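CRISPR protein (Archaeoglobus fulgidus, PDB 4MJK) probably serves as a Cas5-type subunit of a Cascade-like, type I-A CRISPR complex, where relatives of this family help to hold the guide RNA. Local coordinates at residues Ala16-Leu21 / Pro26-Pro31; Thr34-Ala39 / Ile128-Val133; Lys146-Arg149 / Ser155-Ala158; Pro181-Val186 / Ser221-Val226. All coordinates share one frame; numbering follows the deposited sequence.

Overall arrangement
Four contacts follow one another along the chain without nesting or crossing. Contact 1 comes first and is local: the loop between strand 13-15 and helix 33-46 folds back so that 26-31 packs on the 3-10 turn of 16-21. The chain then enters helix 33-46, which contact 2 lays across strand 127-134 of the six-stranded antiparallel sheet, closing the longest of the four loops. Contact 3 is a tight turn-back into strand 157-170 of that sheet, and Ala39 of the same helix touches it. Contact 4 lies apart, about 28 Å from contact 3 between centres, at the smaller three-stranded sheet, where it joins the ends of strands 180-181 and 225-231.

Contact 1: Ala16-Leu21 / Pro26-Pro31; sequences ARIAGL and PSFYYP
Ala16, Ile18 and Ala19 gather round one aromatic ring, that of Phe28. The apolar part of the contact is centred on Phe28 CE2: Ala19 CB comes to 3.5 Å from it, and Ile18 CG1 sits 4.1 Å from the same CE2, the isoleucine crossing the phenylalanine at about a right angle. Ala16 CB completes the group at 4.1 Å from Phe28 CD2. With CG anti to the carbonyl carbon (chi1 -68°), the Phe28 ring is carried onto the 3-10 turn. That turn is a short segment, 17-20, in the long loop that leads from strand 13-15 to helix 33-46; Ala19 N bonds back to Ala16 O within it. Polar backbone atoms also border the ring. Ala16 O lies at its edge, in plane, 3.6 Å from Phe28 CE2, while Ala19 N approaches obliquely. A second backbone approach is made by Pro26, whose O is 3.7 Å from Ala19 CB. No hydrogen bond joins the two segments; what they share directly is packing. Segment 26-31 is bonded elsewhere: Glu199 accepts from the backbone N atoms of Tyr29 and Tyr30, and Thr116 OG1 bonds to Phe28 O.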
# COMPACT_ATOMS: atom_id res chain seq x y z
N ALA A 16 9.46 -1.01 -7.30
CA ALA A 16 10.78 -1.18 -7.89
C ALA A 16 10.78 -0.56 -9.29
O ALA A 16 10.26 -1.15 -10.25
CB ALA A 16 11.16 -2.65 -7.96
N ARG A 17 11.34 0.63 -9.40
CA ARG A 17 11.23 1.38 -10.65
C ARG A 17 12.07 0.83 -11.81
O ARG A 17 11.95 1.29 -12.94
CB ARG A 17 11.42 2.88 -10.39
CG ARG A 17 10.25 3.46 -9.58
CD ARG A 17 10.46 4.91 -9.21
NE ARG A 17 11.29 5.02 -8.02
CZ ARG A 17 10.94 5.71 -6.93
NH1 ARG A 17 9.79 6.37 -6.91
NH2 ARG A 17 11.76 5.74 -5.88
N ILE A 18 12.89 -0.19 -11.54
CA ILE A 18 13.56 -0.90 -12.64
C ILE A 18 12.55 -1.60 -13.57
O ILE A 18 12.93 -2.11 -14.62
CB ILE A 18 14.65 -1.90 -12.18
CG1 ILE A 18 14.10 -2.94 -11.18
CG2 ILE A 18 15.85 -1.15 -11.59
CD1 ILE A 18 15.14 -4.03 -10.78
N ALA A 19 11.28 -1.60 -13.20
CA ALA A 19 10.23 -2.04 -14.11
C ALA A 19 10.30 -1.21 -15.40
O ALA A 19 9.85 -1.64 -16.45
CB ALA A 19 8.86 -1.89 -13.45
N GLY A 20 10.87 -0.01 -15.31
CA GLY A 20 10.97 0.87 -16.47
C GLY A 20 12.02 0.47 -17.49
O GLY A 20 12.02 0.97 -18.62
N LEU A 21 12.92 -0.44 -17.10
CA LEU A 21 13.98 -0.88 -18.01
C LEU A 21 13.43 -1.78 -19.11
O LEU A 21 12.44 -2.47 -18.92
CB LEU A 21 15.09 -1.61 -17.25
CG LEU A 21 15.82 -0.84 -16.14
CD1 LEU A 21 16.77 -1.78 -15.41
CD2 LEU A 21 16.58 0.37 -16.70
N PRO A 26 7.24 -5.19 -17.38
CA PRO A 26 6.82 -3.79 -17.21
C PRO A 26 6.12 -3.52 -15.87
O PRO A 26 5.84 -2.36 -15.54
CB PRO A 26 5.87 -3.55 -18.38
CG PRO A 26 5.32 -4.91 -18.68
CD PRO A 26 6.42 -5.90 -18.38
N SER A 27 5.82 -4.59 -15.14
CA SER A 27 5.32 -4.51 -13.77
C SER A 27 5.75 -5.78 -13.04
O SER A 27 6.18 -6.75 -13.68
CB SER A 27 3.80 -4.36 -13.75
OG SER A 27 3.20 -5.47 -14.40
N PHE A 28 5.66 -5.79 -11.72
CA PHE A 28 6.24 -6.88 -10.94
C PHE A 28 5.24 -7.42 -9.93
O PHE A 28 4.71 -6.67 -9.12
CB PHE A 28 7.46 -6.40 -10.15
CG PHE A 28 8.65 -6.04 -11.00
CD1 PHE A 28 9.16 -6.94 -11.93
CD2 PHE A 28 9.27 -4.81 -10.85
CE1 PHE A 28 10.26 -6.60 -12.71
CE2 PHE A 28 10.37 -4.46 -11.62
CZ PHE A 28 10.87 -5.36 -12.55
N TYR A 29 5.02 -8.73 -9.94
CA TYR A 29 4.30 -9.35 -8.83
C TYR A 29 5.16 -9.29 -7.56
O TYR A 29 4.64 -9.07 -6.45
CB TYR A 29 3.94 -10.81 -9.17
CG TYR A 29 2.86 -10.98 -10.21
CD1 TYR A 29 1.52 -10.85 -9.88
CD2 TYR A 29 3.19 -11.30 -11.53
CE1 TYR A 29 0.52 -11.02 -10.84
CE2 TYR A 29 2.19 -11.49 -12.49
CZ TYR A 29 0.86 -11.34 -12.14
OH TYR A 29 -0.13 -11.51 -13.07
N TYR A 30 6.48 -9.47 -7.70
CA TYR A 30 7.37 -9.50 -6.53
C TYR A 30 8.58 -8.59 -6.66
O TYR A 30 8.99 -8.26 -7.75
CB TYR A 30 7.89 -10.92 -6.28
CG TYR A 30 6.82 -11.87 -5.85
CD1 TYR A 30 6.33 -11.84 -4.55
CD2 TYR A 30 6.31 -12.82 -6.73
CE1 TYR A 30 5.34 -12.71 -4.14
CE2 TYR A 30 5.32 -13.70 -6.33
CZ TYR A 30 4.85 -13.64 -5.02
OH TYR A 30 3.86 -14.51 -4.58
N PRO A 31 9.18 -8.21 -5.52
CA PRO A 31 10.43 -7.45 -5.61
C PRO A 31 11.47 -8.24 -6.39
O PRO A 31 11.68 -9.42 -6.09
CB PRO A 31 10.87 -7.32 -4.15
CG PRO A 31 9.61 -7.44 -3.37
CD PRO A 31 8.80 -8.48 -4.12

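Contact 2: Thr34-Ala39 / Ile128-Val133; sequences TTFLGA and IRWFLV
Trp130 and Leu132, two residues apart on strand 128-133, receive Phe36 and Leu37 of helix 34-39. The strand begins with Ile128, which does not meet the helix but backs the stack: its CG2 lies 3.6 Å above the Trp130 ring plane, on the face turned from Phe36. Trp130 itself carries the main interaction. Its five-membered ring and the Phe36 ring form a face-to-face stack with centroids 3.9 Å apart and planes tilted by 25°. Phe36 CD1 stands over the centre of the indole, 3.4 Å from Trp130 CE2, and the two side chains reach past one another from helix and strand. Phe36 CG is anti to the backbone N (chi1 -176°), which carries the ring off the helix and onto the indole. Were Trp130 replaced by alanine, a gap would probably open between Phe36 and Ile128, and the phenylalanine ring would lose its stacking partner. Further on, Leu132 sends both methyls to the other end of the phenylalanine ring: CD2 is 3.7 Å from Phe36 CE2, with CD1 close behind. The same Leu132 CD2 meets Leu37 CD2 at 4.0 Å. The axes of segments 34-39 and 128-133 cross at 81° and come within 11.6 Å, so large side chains bridge the helix to the sheet. Backbone bonds to strands 2-10 and 66-73 hold strand 127-134 between them. This helix across an antiparallel sheet is the ferredoxin-like (RRM-like) packing of RAMP-type Cas proteins. No hydrogen bond or charge pair crosses the interface, so helix and sheet are matched by shape, through aromatic stacking and hydrophobic packing.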
# COMPACT_ATOMS: atom_id res chain seq x y z
N THR A 34 17.52 -8.61 -7.75
CA THR A 34 18.58 -7.62 -7.58
C THR A 34 18.16 -6.53 -6.60
O THR A 34 19.01 -5.89 -5.97
CB THR A 34 19.05 -6.97 -8.89
OG1 THR A 34 17.92 -6.46 -9.62
CG2 THR A 34 19.78 -8.00 -9.76
N THR A 35 16.85 -6.32 -6.48
CA THR A 35 16.33 -5.34 -5.52
C THR A 35 16.54 -5.84 -4.08
O THR A 35 16.98 -5.08 -3.21
CB THR A 35 14.85 -5.00 -5.80
OG1 THR A 35 14.74 -4.43 -7.11
CG2 THR A 35 14.31 -4.00 -4.78
N PHE A 36 16.25 -7.11 -3.85
CA PHE A 36 16.51 -7.73 -2.56
C PHE A 36 18.00 -7.71 -2.25
O PHE A 36 18.40 -7.39 -1.13
CB PHE A 36 16.01 -9.18 -2.53
CG PHE A 36 16.17 -9.82 -1.19
CD1 PHE A 36 15.16 -9.73 -0.24
CD2 PHE A 36 17.34 -10.47 -0.85
CE1 PHE A 36 15.31 -10.30 1.01
CE2 PHE A 36 17.50 -11.05 0.40
CZ PHE A 36 16.48 -10.96 1.33
N LEU A 37 18.82 -8.07 -3.24
CA LEU A 37 20.28 -8.04 -3.05
C LEU A 37 20.79 -6.63 -2.79
O LEU A 37 21.72 -6.45 -2.01
CB LEU A 37 21.01 -8.66 -4.25
CG LEU A 37 20.90 -10.18 -4.36
CD1 LEU A 37 21.52 -10.67 -5.65
CD2 LEU A 37 21.54 -10.89 -3.15
N GLY A 38 20.22 -5.63 -3.46
CA GLY A 38 20.60 -4.24 -3.21
C GLY A 38 20.31 -3.82 -1.78
O GLY A 38 21.04 -3.02 -1.20
N ALA A 39 19.24 -4.36 -1.21
CA ALA A 39 18.89 -4.06 0.19
C ALA A 39 19.91 -4.68 1.14
O ALA A 39 20.33 -4.05 2.11
CB ALA A 39 17.48 -4.54 0.52
N ILE A 128 6.79 -12.29 3.04
CA ILE A 128 7.43 -13.08 1.99
C ILE A 128 8.70 -13.72 2.57
O ILE A 128 9.40 -13.08 3.35
CB ILE A 128 7.83 -12.19 0.77
CG1 ILE A 128 6.58 -11.59 0.12
CG2 ILE A 128 8.65 -13.01 -0.25
CD1 ILE A 128 6.87 -10.62 -1.01
N ARG A 129 8.97 -14.98 2.21
CA ARG A 129 10.19 -15.64 2.64
C ARG A 129 11.18 -15.77 1.48
O ARG A 129 10.81 -16.25 0.39
CB ARG A 129 9.89 -17.03 3.22
CG ARG A 129 11.16 -17.81 3.64
CD ARG A 129 10.84 -19.15 4.36
NE ARG A 129 10.02 -18.92 5.55
CZ ARG A 129 9.17 -19.81 6.05
NH1 ARG A 129 9.01 -20.99 5.46
NH2 ARG A 129 8.46 -19.52 7.14
N TRP A 130 12.42 -15.35 1.70
CA TRP A 130 13.49 -15.55 0.73
C TRP A 130 14.40 -16.68 1.18
O TRP A 130 14.65 -16.87 2.38
CB TRP A 130 14.33 -14.28 0.55
CG TRP A 130 13.83 -13.34 -0.51
CD1 TRP A 130 14.20 -13.30 -1.83
CD2 TRP A 130 12.87 -12.29 -0.33
NE1 TRP A 130 13.52 -12.29 -2.48
CE2 TRP A 130 12.70 -11.66 -1.58
CE3 TRP A 130 12.14 -11.83 0.77
CZ2 TRP A 130 11.82 -10.58 -1.77
CZ3 TRP A 130 11.28 -10.74 0.59
CH2 TRP A 130 11.12 -10.14 -0.67
N PHE A 131 14.90 -17.44 0.20
CA PHE A 131 15.84 -18.52 0.45
C PHE A 131 17.00 -18.23 -0.49
O PHE A 131 16.86 -18.32 -1.73
CB PHE A 131 15.17 -19.87 0.14
CG PHE A 131 16.00 -21.09 0.47
CD1 PHE A 131 17.25 -20.98 1.06
CD2 PHE A 131 15.51 -22.36 0.19
CE1 PHE A 131 18.01 -22.12 1.35
CE2 PHE A 131 16.26 -23.51 0.50
CZ PHE A 131 17.51 -23.38 1.07
N LEU A 132 18.12 -17.81 0.09
CA LEU A 132 19.33 -17.49 -0.65
C LEU A 132 20.39 -18.54 -0.35
O LEU A 132 20.48 -19.02 0.79
CB LEU A 132 19.86 -16.10 -0.27
CG LEU A 132 19.17 -14.90 -0.94
CD1 LEU A 132 17.75 -14.76 -0.43
CD2 LEU A 132 19.95 -13.60 -0.71
N VAL A 133 21.18 -18.88 -1.36
CA VAL A 133 22.29 -19.82 -1.16
C VAL A 133 23.55 -19.15 -1.68
O VAL A 133 23.55 -18.63 -2.79
CB VAL A 133 22.07 -21.16 -1.90
CG1 VAL A 133 23.30 -22.08 -1.71
CG2 VAL A 133 20.78 -21.87 -1.43

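Contact 3: Lys146-Arg149 / Ser155-Ala158; sequences KIHR and SRVA
His148 and Arg156 bring two flat groups together with planes only 11° apart, though the side chains cross at a slant and do not stack. His148 O lies over one face of the Arg156 guanidinium, 3.5 Å above the plane and offset toward its rim. On one face of the His148 ring is Lys146 O, and at the edge of that ring is Val157 O. Two bends in its chain, at chi2 and chi3, curl the arginine back across the backbone, so that its NH2 comes 3.7 Å from His148 CB.

The backbones next to these groups run antiparallel, joined by a single beta bridge of Arg149 with Arg156. Val157 N donates to His148 O at 2.9 Å and nearly straight (168°), from well above the carbonyl plane. CA-H...O contacts flank the bond, Arg149 CA lying 3.3 Å from Ser155 O. Ile147 and Val157 run alongside each other, their CG2 atoms 4.0 Å apart.

Arg149 turns its NE to Glu42 of helix 33-46 in a salt bridge, and Ser155 OG bonds to Ser152 OG. Ile147 packs on Ala39 and Val40 of that helix, while Val157 rests on Val8 and Phe10 of strand 2-10, so the loop 146-149 is bridged to the start of strand 157-170 of the six-stranded sheet and packs against helix 33-46.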
# COMPACT_ATOMS: atom_id res chain seq x y z
N LYS A 146 18.81 -6.20 9.67
CA LYS A 146 18.82 -4.74 9.58
C LYS A 146 18.21 -4.18 8.29
O LYS A 146 18.34 -2.98 7.98
CB LYS A 146 20.25 -4.22 9.74
CG LYS A 146 20.85 -4.46 11.14
CD LYS A 146 22.23 -3.80 11.22
CE LYS A 146 22.83 -3.89 12.62
NZ LYS A 146 23.25 -5.28 12.95
N ILE A 147 17.55 -5.04 7.53
CA ILE A 147 16.91 -4.60 6.30
C ILE A 147 15.58 -3.91 6.63
O ILE A 147 14.70 -4.53 7.25
CB ILE A 147 16.67 -5.79 5.37
CG1 ILE A 147 18.02 -6.34 4.88
CG2 ILE A 147 15.78 -5.39 4.18
CD1 ILE A 147 17.91 -7.68 4.15
N HIS A 148 15.43 -2.64 6.23
CA HIS A 148 14.24 -1.84 6.56
C HIS A 148 13.47 -1.38 5.33
O HIS A 148 12.36 -0.85 5.45
CB HIS A 148 14.62 -0.59 7.37
CG HIS A 148 15.34 -0.89 8.64
ND1 HIS A 148 14.86 -1.79 9.57
CD2 HIS A 148 16.50 -0.41 9.15
CE1 HIS A 148 15.69 -1.85 10.59
NE2 HIS A 148 16.70 -1.03 10.36
N ARG A 149 14.06 -1.56 4.15
CA ARG A 149 13.32 -1.31 2.92
C ARG A 149 13.77 -2.21 1.79
O ARG A 149 14.93 -2.57 1.67
CB ARG A 149 13.41 0.16 2.51
CG ARG A 149 14.81 0.63 2.24
CD ARG A 149 14.92 1.11 0.83
NE ARG A 149 16.11 1.92 0.62
CZ ARG A 149 16.27 2.74 -0.41
NH1 ARG A 149 15.32 2.85 -1.33
NH2 ARG A 149 17.39 3.44 -0.53
N SER A 155 8.97 1.65 0.53
CA SER A 155 8.75 0.20 0.59
C SER A 155 9.30 -0.39 1.89
O SER A 155 10.22 -1.20 1.87
CB SER A 155 9.41 -0.50 -0.61
OG SER A 155 8.98 0.09 -1.84
N ARG A 156 8.72 0.02 3.01
CA ARG A 156 9.25 -0.29 4.33
C ARG A 156 8.96 -1.73 4.74
O ARG A 156 7.86 -2.24 4.50
CB ARG A 156 8.66 0.67 5.37
CG ARG A 156 9.00 2.14 5.13
CD ARG A 156 10.49 2.41 5.43
NE ARG A 156 10.82 2.01 6.80
CZ ARG A 156 11.98 2.28 7.40
NH1 ARG A 156 12.93 2.96 6.77
NH2 ARG A 156 12.19 1.86 8.65
N VAL A 157 9.94 -2.38 5.35
CA VAL A 157 9.73 -3.73 5.86
C VAL A 157 10.36 -3.92 7.23
O VAL A 157 11.14 -3.07 7.69
CB VAL A 157 10.33 -4.81 4.91
CG1 VAL A 157 9.80 -4.65 3.50
CG2 VAL A 157 11.85 -4.75 4.92
N ALA A 158 10.02 -5.03 7.87
CA ALA A 158 10.73 -5.54 9.04
C ALA A 158 11.08 -7.02 8.84
O ALA A 158 10.21 -7.84 8.53
CB ALA A 158 9.89 -5.37 10.32

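Contact 4: Pro181-Val186 / Ser221-Val226; sequences PAEDGV and SGKKAV
A salt bridge between Glu183 and Lys223 joins two loops at one end of the small three-stranded antiparallel sheet, where strand 180-181 leaves the sheet and strand 225-231 enters it. On the first side the chain makes a type II beta turn from Glu183 to Val186, with Gly185 in the position whose backbone angles call for glycine; Val186 N bonds to Glu183 O. The two side chains reach toward each other from facing loops, and Glu183 OE2 lies 3.0 Å from Lys223 NZ, a hydrogen bond that is weak in geometry. The bend of Glu183 at chi2 (-70°) turns its OE2 toward strand 225-231, where it also accepts from the backbone N of Leu227. With an alanine in place of this glutamate, Lys223 would probably be left without its charged mate and Leu227 N without this acceptor. Next to the charged pair, Pro181 CB packs on Val226 CG2 at 3.9 Å, and that methyl is also 3.8 Å from Glu183 OE2, giving the carboxylate an apolar neighbour. Phe250 of strand 250-255 touches both Pro181 and Glu183. Lys223 NZ has a second grip within its own segment: it donates to Ala225 O at 2.9 Å, in the carbonyl plane, with a C=O...N angle of 154°.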
# COMPACT_ATOMS: atom_id res chain seq x y z
N PRO A 181 14.50 -19.82 -11.49
CA PRO A 181 14.80 -19.38 -12.85
C PRO A 181 14.36 -20.44 -13.86
O PRO A 181 14.56 -21.64 -13.66
CB PRO A 181 16.33 -19.21 -12.84
CG PRO A 181 16.80 -20.12 -11.76
CD PRO A 181 15.70 -20.23 -10.73
N ALA A 182 13.73 -20.00 -14.93
CA ALA A 182 13.18 -20.92 -15.92
C ALA A 182 14.00 -20.84 -17.20
O ALA A 182 13.56 -20.27 -18.19
CB ALA A 182 11.71 -20.57 -16.20
N GLU A 183 15.20 -21.40 -17.18
CA GLU A 183 16.05 -21.38 -18.37
C GLU A 183 16.35 -22.82 -18.77
O GLU A 183 15.98 -23.75 -18.06
CB GLU A 183 17.34 -20.60 -18.09
CG GLU A 183 17.12 -19.16 -17.63
CD GLU A 183 16.57 -18.24 -18.73
OE1 GLU A 183 16.50 -18.67 -19.91
OE2 GLU A 183 16.21 -17.08 -18.41
N ASP A 184 17.03 -23.01 -19.89
CA ASP A 184 17.28 -24.37 -20.36
C ASP A 184 18.06 -25.14 -19.31
O ASP A 184 19.06 -24.66 -18.79
CB ASP A 184 18.02 -24.37 -21.70
CG ASP A 184 17.64 -25.56 -22.57
OD1 ASP A 184 17.66 -26.70 -22.07
OD2 ASP A 184 17.31 -25.34 -23.76
N GLY A 185 17.57 -26.34 -18.99
CA GLY A 185 18.15 -27.13 -17.91
C GLY A 185 17.18 -27.23 -16.76
O GLY A 185 17.30 -28.10 -15.89
N VAL A 186 16.20 -26.34 -16.75
CA VAL A 186 15.17 -26.36 -15.73
C VAL A 186 13.85 -26.58 -16.42
O VAL A 186 13.48 -25.82 -17.31
CB VAL A 186 15.13 -25.03 -14.94
CG1 VAL A 186 13.98 -25.04 -13.94
CG2 VAL A 186 16.46 -24.79 -14.23
N SER A 221 24.75 -18.12 -17.67
CA SER A 221 25.95 -17.35 -17.99
C SER A 221 26.04 -16.04 -17.23
O SER A 221 26.02 -16.01 -16.00
CB SER A 221 26.00 -17.04 -19.50
OG SER A 221 26.76 -18.01 -20.21
N GLY A 222 26.17 -14.97 -18.01
CA GLY A 222 26.10 -13.62 -17.51
C GLY A 222 25.24 -12.86 -18.50
O GLY A 222 25.67 -11.86 -19.08
N LYS A 223 24.02 -13.35 -18.72
CA LYS A 223 23.04 -12.63 -19.51
C LYS A 223 22.47 -11.53 -18.63
O LYS A 223 22.65 -11.56 -17.41
CB LYS A 223 21.95 -13.56 -20.02
CG LYS A 223 21.35 -14.45 -18.95
CD LYS A 223 20.91 -15.78 -19.54
CE LYS A 223 19.54 -16.20 -19.02
NZ LYS A 223 18.43 -15.48 -19.71
N LYS A 224 21.82 -10.54 -19.24
CA LYS A 224 21.38 -9.37 -18.48
C LYS A 224 20.05 -9.61 -17.76
O LYS A 224 19.85 -9.09 -16.67
CB LYS A 224 21.28 -8.13 -19.38
CG LYS A 224 22.51 -7.87 -20.25
CD LYS A 224 23.79 -8.44 -19.64
CE LYS A 224 24.16 -7.76 -18.32
NZ LYS A 224 25.22 -8.55 -17.60
N ALA A 225 19.17 -10.37 -18.38
CA ALA A 225 17.85 -10.67 -17.82
C ALA A 225 17.63 -12.17 -17.63
O ALA A 225 18.20 -12.98 -18.36
CB ALA A 225 16.77 -10.11 -18.71
N VAL A 226 16.77 -12.54 -16.68
CA VAL A 226 16.47 -13.94 -16.43
C VAL A 226 14.95 -14.13 -16.28
O VAL A 226 14.27 -13.31 -15.67
CB VAL A 226 17.19 -14.45 -15.15
CG1 VAL A 226 16.79 -13.61 -13.94
CG2 VAL A 226 16.86 -15.91 -14.89